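Local coordinates for trans-2-enoyl-CoA reductase [NADH] (Treponema denticola ATCC 35405, PDB 4GGO), which reduces the carbon-carbon double bond of trans-2-enoyl-CoA substrates such as crotonyl-CoA with NADH, a step of type II fatty acid synthesis, at residues C16-P21 with N382-E387; G23-V28 with N100-E105; V43-K48 with Y324-T329; K186-E191 with V287-P292; A320-R325 with I338-W343. One frame throughout, in Å; residues are numbered along the deposited sequence.

Interactions 1 and 2 are buried and lie side by side: the loop 16-21 leads into the helix that carries 23-28, and Lys26 NZ reaches Glu387 O, probably as a hydrogen bond. Interaction 1 mixes backbone and amide bonds with a packed aromatic ring, whereas interaction 2 is almost wholly apolar helix packing. Interactions 3 and 5 also adjoin, sharing Tyr324 and Arg325 at the end of helix 311-323; interaction 3 is a surface contact built on a lysine and backbone carbonyls, interaction 5 a partly buried one centred on an arginine. Interaction 4, partly buried and without a hydrogen bond, stands apart, its centre about 25 Å from that of interaction 1.

Interaction 1: C16-P21 with N382-E387; sequences CLNAHP and NGFDVE
Asn382 joins the two loops through both its backbone and its side chain. Its carbonyl O takes the His20 backbone N-H at 2.9 Å, a nearly straight bond (160° at the hydrogen), while its side-chain ND2 gives a more bent bond of 3.0 Å to Asn18 O, tilted from that carbonyl's plane. Between these two bonds Ala19 is drawn in close, its CA 3.3 Å from Asn382 O in a CA-H...O contact.

The tight half lies round the Phe384 ring. His20 CB sits over one face near the rim, Asn18 O lies at the ring edge in its plane, 3.6 Å from CE2, and Cys16 SG comes in obliquely to the same CE2 at 3.6 Å. The Cys16 sulfur gets there by turning anti to the backbone N (chi1 -175°). The Asn18 side chain crosses that of Phe384 at about a right angle, its amide plane turned 41° from the ring, with ND2 and OD1 both 3.7 Å from CZ; these bond to Lys8 O and Met10 N. The loose parts are the two ends: exposed Leu17 points away at one, and exposed Asp385 and Glu387 lie beyond the other.

His20 is also the N-cap of helix 21-38, with ND1 bonded to Gly23 N. Across from it Gly383, at positive phi, is the C-prime residue of the Schellman motif that ends helix 371-380.

Interaction 2: G23-V28 with N100-E105; sequences GCKKGV and NLAFDE
No hydrogen bond spans these two helices, and the nearest polar approach, Lys25 NZ to Glu105 OE2 at 4.2 Å on the exposed side of the contact, is too long for a salt bridge. What joins the two is helix-helix packing in the Rossmann-type part of the fold. The axes of 23-28 and 100-105 run 8.7 Å apart at closest approach and cross at -47°, a close pairing that a small residue at the interface permits.

That residue is Ala102. Its methyl group projects at helix 21-38 and settles between Lys25 and Val28, one turn apart, lying 3.9 Å from the Lys25 CA. Lys25 CG passes 4.2 Å from the Ala102 methyl, and the extended chain then carries NZ toward Glu105. Phe103 turns to the side, packing on Arg67, Ile68 and Ala71 of helix 61-74; Val28 also touches Ile68, so three helices come together here. Phe103 lies about 7 Å, side chain to side chain, from Cys58 of the NAD(+) site.

Val28 straddles the alanine methyl: its CB and CG2 are each 3.9 Å from Ala102 CB, and CG1, anti to the backbone N (chi1 174°), reaches 4.1 Å from the Phe103 N.

Interaction 3: V43-K48 with Y324-T329; sequences VKAGAK and YRKDGT
Lys326 reaches across to the 43-48 turn and curls round the Ala45 carbonyl. From CB, which stays back, the chain leaves with CG anti to the carbonyl carbon. CG then lies 3.5 Å from Ala45 O, and CD and CE keep following that oxygen, at 3.7 Å and 3.6 Å. A bend at the last torsion (chi4 -62°) turns NZ inward. There it donates to Val43 O at 3.3 Å, coming from above the carbonyl plane rather than along a lone pair, and also to Glu42 O. NZ to Ala45 O is very short, 2.5 Å, and that distance is doubtful. The positive charge lies among carbonyls at a helix end, which would be expected to favour it.

The Ala47 methyl sits against Tyr324 O and Arg325 O, at 3.5 Å from the former, and Lys48 O approaches Tyr324 CB at 3.3 Å. A water links Lys48 N with Arg325 O. Within 324-329, Asp327 holds its own turn: Arg325 grips its carboxylate side-on through NE and NH2, and OD1 also takes the Thr329 N-H, an Asx turn.

At the protein surface, away from the annotated sites, the contact thus joins the type II turn that follows helix 41-44 to the type I turn just beyond helix 311-323, on the way to edge strand 338-339.

Interaction 4: K186-E191 with V287-P292; sequences KEISAE and VIPVIP
Ile188 and Pro289 carry the contact, which is apolar: no hydrogen bond spans the two segments. The isoleucine side chain crosses the proline ring at about a right angle, with CG1 3.8 Å from Pro289 CB and CD1 reaching 3.6 Å from Pro289 CA. CD1 also lies near the backbone of 287-288, 3.7 Å from Val287 O. Ile188 takes the crowded position, CG1 between the backbone N and the carbonyl carbon (chi1 69°), which sends the branch across the proline. Ala190, two residues on along the strand, adds a looser methyl contact, its CB 4.3 Å from Pro289 CG.

The polar bonds run to neighbours. Ser189 turns away and its OG bonds to Thr174 OG1, while the backbone of Val290 bonds to that of Lys176.

Strand 185-190 pairs antiparallel with 173-178, and this hairpin lies against the loop leading into helix 291-305. On the inner side of that loop Ile288 touches Tyr244 of helix 241-244, the probable proton donor.

Interaction 5: A320-R325 with I338-W343; sequences AERLYR and IRIDDW
Arg322 NH2 meets two oxygens: Arg339 O at 2.9 Å, in a sound bond (148° at the hydrogen), and Asp342 OD2, also at 2.9 Å, in a salt bridge whose bond is weak because it is sharply bent (120°). The guanidinium and carboxylate planes stand at right angles, with the Asp342 carboxyl carbon at the guanidinium edge. Ile340 CG2 lies over one guanidinium face, about 4.0 Å above its plane and toward the rim. Farther back, the Arg322 and Ile338 side chains slide past each other in opposite directions, CG 3.9 Å from Ile338 CG2.

The next shell positions the group. A bend at chi2 (-66°) folds Arg322 back so that NH1 reaches Glu321 O at 3.2 Å, while Arg325 NH1 bonds to the same oxygen from the opposite face of the carbonyl plane. NE gives its hydrogen to a water that also takes the Arg339 N-H. Asp342 is steadied by a salt bridge from OD1 to Arg317 of helix 311-323.

With all three nitrogens engaged, the rotation of the Arg322 guanidinium is fixed, and its charge is shared between a carboxylate, two carbonyls and a water. Two arginines flanking Asp342 would be expected to favour its ionised form.

Interaction 1: C16-P21 with N382-E387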
# COMPACT_ATOMS: atom_id res chain seq x y z
N CYS A 16 10.66 -7.33 10.56
CA CYS A 16 10.13 -8.61 11.03
C CYS A 16 10.43 -9.69 10.00
O CYS A 16 9.92 -9.66 8.88
CB CYS A 16 8.62 -8.52 11.28
SG CYS A 16 7.91 -10.01 12.00
N LEU A 17 11.27 -10.64 10.38
CA LEU A 17 11.78 -11.63 9.44
C LEU A 17 10.77 -12.73 9.10
O LEU A 17 10.67 -13.15 7.95
CB LEU A 17 13.08 -12.26 9.96
CG LEU A 17 14.22 -11.27 10.24
CD1 LEU A 17 15.52 -12.02 10.56
CD2 LEU A 17 14.41 -10.31 9.06
N ASN A 18 10.04 -13.20 10.11
CA ASN A 18 9.10 -14.30 9.91
C ASN A 18 7.64 -13.85 9.81
O ASN A 18 7.35 -12.66 9.78
CB ASN A 18 9.26 -15.34 11.02
CG ASN A 18 9.08 -14.75 12.40
OD1 ASN A 18 9.22 -13.54 12.60
ND2 ASN A 18 8.77 -15.60 13.37
N ALA A 19 6.73 -14.82 9.76
CA ALA A 19 5.31 -14.53 9.64
C ALA A 19 4.46 -15.65 10.23
O ALA A 19 4.84 -16.81 10.20
CB ALA A 19 4.94 -14.29 8.19
N HIS A 20 3.31 -15.27 10.78
CA HIS A 20 2.38 -16.24 11.35
C HIS A 20 1.27 -16.54 10.35
O HIS A 20 0.48 -15.66 10.01
CB HIS A 20 1.79 -15.70 12.65
CG HIS A 20 1.28 -16.77 13.58
ND1 HIS A 20 0.03 -17.32 13.45
CD2 HIS A 20 1.86 -17.37 14.64
CE1 HIS A 20 -0.15 -18.23 14.40
NE2 HIS A 20 0.95 -18.27 15.13
N PRO A 21 1.21 -17.80 9.87
CA PRO A 21 0.26 -18.22 8.83
C PRO A 21 -1.20 -17.95 9.19
O PRO A 21 -1.93 -17.38 8.38
CB PRO A 21 0.51 -19.73 8.72
CG PRO A 21 1.92 -19.90 9.18
CD PRO A 21 2.10 -18.89 10.27
N ASN A 382 2.64 -8.90 9.47
CA ASN A 382 3.22 -10.23 9.34
C ASN A 382 2.40 -11.29 10.06
O ASN A 382 2.83 -12.44 10.18
CB ASN A 382 4.66 -10.23 9.86
CG ASN A 382 5.60 -9.43 8.98
OD1 ASN A 382 5.48 -8.21 8.88
ND2 ASN A 382 6.53 -10.11 8.33
N GLY A 383 1.22 -10.91 10.53
CA GLY A 383 0.30 -11.85 11.15
C GLY A 383 0.47 -11.99 12.65
O GLY A 383 -0.06 -12.92 13.26
N PHE A 384 1.19 -11.06 13.26
CA PHE A 384 1.39 -11.08 14.70
C PHE A 384 0.47 -10.09 15.40
O PHE A 384 0.05 -9.09 14.81
CB PHE A 384 2.85 -10.80 15.06
CG PHE A 384 3.81 -11.81 14.51
CD1 PHE A 384 3.97 -13.04 15.13
CD2 PHE A 384 4.57 -11.54 13.38
CE1 PHE A 384 4.85 -13.98 14.64
CE2 PHE A 384 5.45 -12.47 12.88
CZ PHE A 384 5.60 -13.69 13.51
N ASP A 385 0.15 -10.37 16.66
CA ASP A 385 -0.65 -9.47 17.51
C ASP A 385 -2.07 -9.23 16.99
O ASP A 385 -2.71 -8.24 17.34
CB ASP A 385 0.08 -8.14 17.72
CG ASP A 385 -0.49 -7.32 18.86
OD1 ASP A 385 -0.69 -7.88 19.96
OD2 ASP A 385 -0.76 -6.12 18.65
N VAL A 386 -2.58 -10.14 16.16
CA VAL A 386 -3.95 -9.99 15.67
C VAL A 386 -4.95 -10.70 16.59
O VAL A 386 -4.63 -11.73 17.19
CB VAL A 386 -4.11 -10.43 14.19
CG1 VAL A 386 -2.75 -10.52 13.52
CG2 VAL A 386 -4.85 -11.74 14.08
N GLU A 387 -6.14 -10.12 16.71
CA GLU A 387 -7.13 -10.60 17.66
C GLU A 387 -7.71 -11.95 17.26
O GLU A 387 -7.98 -12.19 16.08
CB GLU A 387 -8.26 -9.56 17.79
CG GLU A 387 -8.88 -9.48 19.17
CD GLU A 387 -9.86 -8.32 19.30
OE1 GLU A 387 -9.98 -7.76 20.40
OE2 GLU A 387 -10.50 -7.99 18.28

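Interaction 2: G23-V28 with N100-E105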
# COMPACT_ATOMS: atom_id res chain seq x y z
N GLY A 23 -2.32 -16.01 11.61
CA GLY A 23 -2.46 -14.59 11.89
C GLY A 23 -2.69 -13.79 10.63
O GLY A 23 -3.51 -12.87 10.60
N CYS A 24 -1.94 -14.13 9.58
CA CYS A 24 -2.11 -13.48 8.28
C CYS A 24 -3.50 -13.77 7.72
O CYS A 24 -4.15 -12.88 7.16
CB CYS A 24 -1.04 -13.96 7.30
SG CYS A 24 0.64 -13.41 7.70
N LYS A 25 -3.95 -15.01 7.88
CA LYS A 25 -5.28 -15.42 7.43
C LYS A 25 -6.37 -14.62 8.13
O LYS A 25 -7.27 -14.09 7.48
CB LYS A 25 -5.48 -16.92 7.67
CG LYS A 25 -6.89 -17.41 7.36
CD LYS A 25 -7.03 -18.90 7.64
CE LYS A 25 -8.42 -19.40 7.29
NZ LYS A 25 -8.56 -20.87 7.53
N LYS A 26 -6.27 -14.54 9.45
CA LYS A 26 -7.23 -13.79 10.25
C LYS A 26 -7.24 -12.31 9.86
O LYS A 26 -8.29 -11.67 9.84
CB LYS A 26 -6.91 -13.94 11.74
CG LYS A 26 -7.86 -13.21 12.68
CD LYS A 26 -9.28 -13.74 12.55
CE LYS A 26 -10.13 -13.31 13.74
NZ LYS A 26 -10.08 -11.84 13.97
N GLY A 27 -6.06 -11.79 9.54
CA GLY A 27 -5.92 -10.41 9.11
C GLY A 27 -6.68 -10.14 7.83
O GLY A 27 -7.32 -9.09 7.68
N VAL A 28 -6.61 -11.08 6.90
CA VAL A 28 -7.34 -10.97 5.64
C VAL A 28 -8.84 -11.08 5.87
O VAL A 28 -9.62 -10.31 5.31
CB VAL A 28 -6.89 -12.05 4.63
CG1 VAL A 28 -7.76 -12.02 3.38
CG2 VAL A 28 -5.43 -11.87 4.27
N ASN A 100 -2.21 -14.03 0.16
CA ASN A 100 -2.76 -14.45 -1.13
C ASN A 100 -3.52 -15.77 -1.03
O ASN A 100 -4.55 -15.95 -1.68
CB ASN A 100 -1.66 -14.56 -2.18
CG ASN A 100 -1.13 -13.21 -2.63
OD1 ASN A 100 -1.79 -12.19 -2.43
ND2 ASN A 100 0.04 -13.21 -3.24
N LEU A 101 -2.99 -16.70 -0.23
CA LEU A 101 -3.65 -17.98 -0.02
C LEU A 101 -4.99 -17.78 0.67
O LEU A 101 -5.99 -18.39 0.29
CB LEU A 101 -2.77 -18.91 0.81
CG LEU A 101 -1.44 -19.36 0.21
CD1 LEU A 101 -0.75 -20.35 1.13
CD2 LEU A 101 -1.64 -19.96 -1.17
N ALA A 102 -5.00 -16.91 1.68
CA ALA A 102 -6.22 -16.60 2.41
C ALA A 102 -7.25 -15.94 1.51
O ALA A 102 -8.44 -16.28 1.55
CB ALA A 102 -5.91 -15.71 3.60
N PHE A 103 -6.80 -15.00 0.68
CA PHE A 103 -7.69 -14.29 -0.23
C PHE A 103 -8.35 -15.23 -1.22
O PHE A 103 -9.58 -15.27 -1.34
CB PHE A 103 -6.95 -13.19 -0.98
CG PHE A 103 -7.83 -12.39 -1.90
CD1 PHE A 103 -8.02 -12.78 -3.22
CD2 PHE A 103 -8.46 -11.24 -1.45
CE1 PHE A 103 -8.84 -12.05 -4.06
CE2 PHE A 103 -9.28 -10.51 -2.29
CZ PHE A 103 -9.47 -10.91 -3.60
N ASP A 104 -7.53 -15.99 -1.95
CA ASP A 104 -8.03 -16.90 -2.98
C ASP A 104 -8.98 -17.95 -2.41
O ASP A 104 -9.96 -18.33 -3.04
CB ASP A 104 -6.87 -17.57 -3.72
CG ASP A 104 -6.13 -16.60 -4.63
OD1 ASP A 104 -6.74 -15.61 -5.07
OD2 ASP A 104 -4.93 -16.84 -4.90
N GLU A 105 -8.67 -18.42 -1.20
CA GLU A 105 -9.52 -19.38 -0.52
C GLU A 105 -10.87 -18.76 -0.18
O GLU A 105 -11.92 -19.40 -0.34
CB GLU A 105 -8.83 -19.89 0.75
CG GLU A 105 -9.61 -20.95 1.51
CD GLU A 105 -8.73 -21.76 2.44
OE1 GLU A 105 -7.57 -22.04 2.07
OE2 GLU A 105 -9.19 -22.12 3.54

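Interaction 3: V43-K48 with Y324-T329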
# COMPACT_ATOMS: atom_id res chain seq x y z
N VAL A 43 -24.74 1.88 0.26
CA VAL A 43 -23.56 2.61 -0.19
C VAL A 43 -23.39 2.48 -1.70
O VAL A 43 -23.07 3.45 -2.39
CB VAL A 43 -22.28 2.13 0.53
CG1 VAL A 43 -21.03 2.67 -0.15
CG2 VAL A 43 -22.31 2.53 2.00
N LYS A 44 -23.63 1.28 -2.22
CA LYS A 44 -23.46 1.00 -3.64
C LYS A 44 -24.60 1.52 -4.50
O LYS A 44 -24.44 1.72 -5.71
CB LYS A 44 -23.29 -0.50 -3.88
CG LYS A 44 -21.92 -1.04 -3.49
CD LYS A 44 -21.79 -2.52 -3.80
CE LYS A 44 -22.68 -3.37 -2.91
NZ LYS A 44 -22.47 -4.82 -3.13
N ALA A 45 -25.76 1.74 -3.88
CA ALA A 45 -26.97 2.14 -4.60
C ALA A 45 -26.79 3.39 -5.45
O ALA A 45 -26.33 4.42 -4.97
CB ALA A 45 -28.12 2.33 -3.61
N GLY A 46 -27.15 3.28 -6.73
CA GLY A 46 -27.14 4.42 -7.63
C GLY A 46 -25.77 4.79 -8.16
O GLY A 46 -25.61 5.81 -8.82
N ALA A 47 -24.78 3.95 -7.87
CA ALA A 47 -23.42 4.20 -8.34
C ALA A 47 -22.92 3.04 -9.19
O ALA A 47 -23.40 1.91 -9.06
CB ALA A 47 -22.49 4.44 -7.17
N LYS A 48 -21.95 3.32 -10.05
CA LYS A 48 -21.33 2.27 -10.85
C LYS A 48 -20.48 1.37 -9.96
O LYS A 48 -20.33 1.62 -8.76
CB LYS A 48 -20.47 2.88 -11.97
CG LYS A 48 -21.26 3.74 -12.94
CD LYS A 48 -20.41 4.14 -14.14
CE LYS A 48 -21.24 4.92 -15.16
NZ LYS A 48 -20.45 5.24 -16.38
N TYR A 324 -16.39 5.36 -7.21
CA TYR A 324 -17.76 4.96 -7.54
C TYR A 324 -18.78 5.70 -6.69
O TYR A 324 -19.33 5.15 -5.73
CB TYR A 324 -17.92 3.44 -7.42
CG TYR A 324 -16.86 2.69 -8.20
CD1 TYR A 324 -16.98 2.50 -9.57
CD2 TYR A 324 -15.73 2.19 -7.57
CE1 TYR A 324 -16.02 1.82 -10.29
CE2 TYR A 324 -14.76 1.51 -8.28
CZ TYR A 324 -14.91 1.33 -9.64
OH TYR A 324 -13.94 0.65 -10.35
N ARG A 325 -19.03 6.96 -7.04
CA ARG A 325 -19.96 7.81 -6.31
C ARG A 325 -21.31 7.91 -7.01
O ARG A 325 -21.41 7.66 -8.21
CB ARG A 325 -19.37 9.22 -6.18
CG ARG A 325 -18.07 9.29 -5.40
CD ARG A 325 -17.36 10.60 -5.69
NE ARG A 325 -18.21 11.76 -5.46
CZ ARG A 325 -18.26 12.43 -4.32
NH1 ARG A 325 -17.51 12.06 -3.30
NH2 ARG A 325 -19.07 13.48 -4.20
N LYS A 326 -22.33 8.28 -6.25
CA LYS A 326 -23.67 8.44 -6.80
C LYS A 326 -23.76 9.63 -7.77
O LYS A 326 -24.63 9.66 -8.63
CB LYS A 326 -24.69 8.61 -5.67
CG LYS A 326 -24.70 7.47 -4.66
CD LYS A 326 -25.70 7.73 -3.55
CE LYS A 326 -25.51 6.77 -2.38
NZ LYS A 326 -25.72 5.35 -2.78
N ASP A 327 -22.85 10.59 -7.62
CA ASP A 327 -22.86 11.75 -8.51
C ASP A 327 -22.02 11.53 -9.77
O ASP A 327 -21.97 12.38 -10.65
CB ASP A 327 -22.44 13.04 -7.77
CG ASP A 327 -21.08 12.92 -7.10
OD1 ASP A 327 -20.24 12.11 -7.54
OD2 ASP A 327 -20.84 13.67 -6.12
N GLY A 328 -21.36 10.37 -9.83
CA GLY A 328 -20.61 9.98 -11.01
C GLY A 328 -19.32 10.76 -11.24
O GLY A 328 -18.69 10.62 -12.29
N THR A 329 -18.93 11.56 -10.26
CA THR A 329 -17.70 12.34 -10.37
C THR A 329 -16.54 11.63 -9.68
O THR A 329 -16.74 10.69 -8.91
CB THR A 329 -17.84 13.74 -9.76
OG1 THR A 329 -17.88 13.64 -8.33
CG2 THR A 329 -19.12 14.42 -10.25
O HOH W 1 -20.39 5.78 -9.97

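Interaction 4: K186-E191 with V287-P292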
# COMPACT_ATOMS: atom_id res chain seq x y z
N LYS A 186 15.00 9.00 19.73
CA LYS A 186 16.35 9.14 19.19
C LYS A 186 16.44 10.32 18.24
O LYS A 186 15.45 10.97 17.92
CB LYS A 186 16.76 7.88 18.43
CG LYS A 186 16.58 6.59 19.19
CD LYS A 186 16.89 5.41 18.28
CE LYS A 186 16.51 4.10 18.93
NZ LYS A 186 16.63 2.97 17.97
N GLU A 187 17.66 10.59 17.79
CA GLU A 187 17.90 11.57 16.74
C GLU A 187 18.65 10.90 15.61
O GLU A 187 19.81 10.52 15.76
CB GLU A 187 18.68 12.76 17.28
CG GLU A 187 19.07 13.77 16.21
CD GLU A 187 19.07 15.19 16.72
OE1 GLU A 187 18.31 15.48 17.68
OE2 GLU A 187 19.82 16.03 16.17
N ILE A 188 17.99 10.74 14.47
CA ILE A 188 18.60 10.09 13.32
C ILE A 188 18.66 11.03 12.12
O ILE A 188 17.98 12.05 12.09
CB ILE A 188 17.85 8.81 12.93
CG1 ILE A 188 16.47 9.15 12.36
CG2 ILE A 188 17.72 7.88 14.12
CD1 ILE A 188 15.74 7.95 11.80
N SER A 189 19.47 10.67 11.14
CA SER A 189 19.70 11.54 9.99
C SER A 189 19.69 10.78 8.67
O SER A 189 19.95 9.57 8.63
CB SER A 189 21.03 12.27 10.15
OG SER A 189 21.07 13.02 11.35
N ALA A 190 19.39 11.49 7.59
CA ALA A 190 19.52 10.96 6.25
C ALA A 190 20.42 11.89 5.44
O ALA A 190 20.12 13.07 5.26
CB ALA A 190 18.16 10.84 5.59
N GLU A 191 21.54 11.35 4.97
CA GLU A 191 22.52 12.13 4.21
C GLU A 191 21.96 12.50 2.84
O GLU A 191 21.12 11.78 2.31
CB GLU A 191 23.82 11.34 4.06
CG GLU A 191 24.42 10.86 5.38
CD GLU A 191 25.20 11.94 6.12
OE1 GLU A 191 26.38 11.70 6.45
OE2 GLU A 191 24.63 13.03 6.37
N VAL A 287 13.64 3.61 9.37
CA VAL A 287 14.89 4.29 9.04
C VAL A 287 14.68 5.74 8.60
O VAL A 287 15.65 6.48 8.43
CB VAL A 287 15.68 3.54 7.95
CG1 VAL A 287 16.07 2.16 8.44
CG2 VAL A 287 14.86 3.44 6.67
N ILE A 288 13.43 6.14 8.43
CA ILE A 288 13.12 7.51 8.02
C ILE A 288 13.00 8.42 9.24
O ILE A 288 12.23 8.13 10.15
CB ILE A 288 11.81 7.58 7.23
CG1 ILE A 288 11.83 6.59 6.06
CG2 ILE A 288 11.58 8.99 6.72
CD1 ILE A 288 10.53 6.55 5.28
N PRO A 289 13.77 9.52 9.25
CA PRO A 289 13.68 10.49 10.35
C PRO A 289 12.29 11.10 10.45
O PRO A 289 11.65 11.31 9.41
CB PRO A 289 14.70 11.56 9.96
CG PRO A 289 15.65 10.87 9.03
CD PRO A 289 14.80 9.89 8.27
N VAL A 290 11.83 11.36 11.67
CA VAL A 290 10.53 11.98 11.97
C VAL A 290 9.33 11.04 11.81
O VAL A 290 8.45 11.01 12.67
CB VAL A 290 10.31 13.30 11.19
CG1 VAL A 290 8.97 13.93 11.57
CG2 VAL A 290 11.45 14.28 11.44
N ILE A 291 9.31 10.27 10.72
CA ILE A 291 8.15 9.44 10.36
C ILE A 291 7.53 8.58 11.48
O ILE A 291 6.32 8.63 11.69
CB ILE A 291 8.41 8.59 9.09
CG1 ILE A 291 8.27 9.46 7.84
CG2 ILE A 291 7.45 7.41 9.00
CD1 ILE A 291 6.90 10.08 7.68
N PRO A 292 8.35 7.79 12.22
CA PRO A 292 7.74 6.97 13.27
C PRO A 292 7.11 7.79 14.38
O PRO A 292 6.07 7.40 14.92
CB PRO A 292 8.92 6.17 13.81
CG PRO A 292 9.91 6.16 12.71
CD PRO A 292 9.79 7.51 12.08

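Interaction 5: A320-R325 with I338-W343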
# COMPACT_ATOMS: atom_id res chain seq x y z
N ALA A 320 -15.84 3.99 -2.48
CA ALA A 320 -17.20 4.48 -2.26
C ALA A 320 -17.33 6.00 -2.44
O ALA A 320 -18.37 6.48 -2.90
CB ALA A 320 -17.68 4.07 -0.88
N GLU A 321 -16.29 6.74 -2.09
CA GLU A 321 -16.39 8.20 -2.04
C GLU A 321 -15.52 8.93 -3.06
O GLU A 321 -15.46 10.16 -3.06
CB GLU A 321 -16.08 8.71 -0.63
CG GLU A 321 -17.14 8.39 0.41
CD GLU A 321 -18.32 9.34 0.34
OE1 GLU A 321 -18.35 10.31 1.14
OE2 GLU A 321 -19.22 9.13 -0.50
N ARG A 322 -14.84 8.18 -3.93
CA ARG A 322 -14.04 8.79 -4.99
C ARG A 322 -14.31 8.13 -6.35
O ARG A 322 -14.75 8.79 -7.29
CB ARG A 322 -12.55 8.71 -4.68
CG ARG A 322 -12.11 9.46 -3.43
CD ARG A 322 -12.29 10.96 -3.58
NE ARG A 322 -11.64 11.69 -2.49
CZ ARG A 322 -12.16 11.86 -1.28
NH1 ARG A 322 -13.36 11.36 -1.00
NH2 ARG A 322 -11.50 12.54 -0.36
N LEU A 323 -14.04 6.83 -6.43
CA LEU A 323 -14.14 6.12 -7.70
C LEU A 323 -15.58 5.86 -8.13
O LEU A 323 -15.95 6.11 -9.28
CB LEU A 323 -13.37 4.79 -7.62
CG LEU A 323 -11.90 4.88 -7.21
CD1 LEU A 323 -11.27 3.49 -7.21
CD2 LEU A 323 -11.14 5.82 -8.12
N TYR A 324 -16.39 5.36 -7.21
CA TYR A 324 -17.76 4.96 -7.54
C TYR A 324 -18.78 5.70 -6.69
O TYR A 324 -19.33 5.15 -5.73
CB TYR A 324 -17.92 3.44 -7.42
CG TYR A 324 -16.86 2.69 -8.20
CD1 TYR A 324 -16.98 2.50 -9.57
CD2 TYR A 324 -15.73 2.19 -7.57
CE1 TYR A 324 -16.02 1.82 -10.29
CE2 TYR A 324 -14.76 1.51 -8.28
CZ TYR A 324 -14.91 1.33 -9.64
OH TYR A 324 -13.94 0.65 -10.35
N ARG A 325 -19.03 6.96 -7.04
CA ARG A 325 -19.96 7.81 -6.31
C ARG A 325 -21.31 7.91 -7.01
O ARG A 325 -21.41 7.66 -8.21
CB ARG A 325 -19.37 9.22 -6.18
CG ARG A 325 -18.07 9.29 -5.40
CD ARG A 325 -17.36 10.60 -5.69
NE ARG A 325 -18.21 11.76 -5.46
CZ ARG A 325 -18.26 12.43 -4.32
NH1 ARG A 325 -17.51 12.06 -3.30
NH2 ARG A 325 -19.07 13.48 -4.20
N ILE A 338 -6.20 12.35 -6.86
CA ILE A 338 -7.17 11.91 -5.87
C ILE A 338 -6.53 12.01 -4.49
O ILE A 338 -5.41 11.56 -4.28
CB ILE A 338 -7.63 10.46 -6.12
CG1 ILE A 338 -8.36 10.36 -7.46
CG2 ILE A 338 -8.53 9.97 -4.99
CD1 ILE A 338 -8.83 8.96 -7.80
N ARG A 339 -7.25 12.62 -3.54
CA ARG A 339 -6.72 12.83 -2.20
C ARG A 339 -7.57 12.15 -1.14
O ARG A 339 -8.68 12.60 -0.84
CB ARG A 339 -6.63 14.33 -1.89
CG ARG A 339 -5.83 15.14 -2.90
CD ARG A 339 -4.36 14.74 -2.88
NE ARG A 339 -3.71 15.07 -1.62
CZ ARG A 339 -3.10 16.22 -1.37
NH1 ARG A 339 -3.05 17.16 -2.30
NH2 ARG A 339 -2.53 16.43 -0.18
N ILE A 340 -7.05 11.08 -0.55
CA ILE A 340 -7.69 10.47 0.61
C ILE A 340 -6.80 10.62 1.84
O ILE A 340 -7.01 9.96 2.86
CB ILE A 340 -8.09 9.00 0.38
CG1 ILE A 340 -6.86 8.14 0.06
CG2 ILE A 340 -9.13 8.89 -0.72
CD1 ILE A 340 -7.18 6.67 -0.08
N ASP A 341 -5.80 11.49 1.72
CA ASP A 341 -5.02 11.92 2.87
C ASP A 341 -5.61 13.23 3.39
O ASP A 341 -4.97 13.95 4.16
CB ASP A 341 -3.55 12.11 2.49
CG ASP A 341 -3.36 13.16 1.41
OD1 ASP A 341 -4.32 13.43 0.66
OD2 ASP A 341 -2.25 13.72 1.30
N ASP A 342 -6.83 13.52 2.95
CA ASP A 342 -7.48 14.78 3.29
C ASP A 342 -7.81 14.91 4.77
O ASP A 342 -7.80 16.00 5.32
CB ASP A 342 -8.73 14.99 2.42
CG ASP A 342 -9.67 13.80 2.44
OD1 ASP A 342 -9.23 12.69 2.81
OD2 ASP A 342 -10.85 13.96 2.07
N TRP A 343 -8.10 13.78 5.42
CA TRP A 343 -8.36 13.79 6.86
C TRP A 343 -7.05 13.96 7.64
O TRP A 343 -7.01 14.63 8.66
CB TRP A 343 -9.07 12.51 7.29
CG TRP A 343 -10.44 12.35 6.72
CD1 TRP A 343 -11.11 13.23 5.91
CD2 TRP A 343 -11.32 11.23 6.91
NE1 TRP A 343 -12.35 12.73 5.59
CE2 TRP A 343 -12.50 11.51 6.18
CE3 TRP A 343 -11.23 10.03 7.62
CZ2 TRP A 343 -13.58 10.62 6.15
CZ3 TRP A 343 -12.30 9.16 7.58
CH2 TRP A 343 -13.46 9.45 6.86
O HOH W 2 -9.91 13.42 -3.96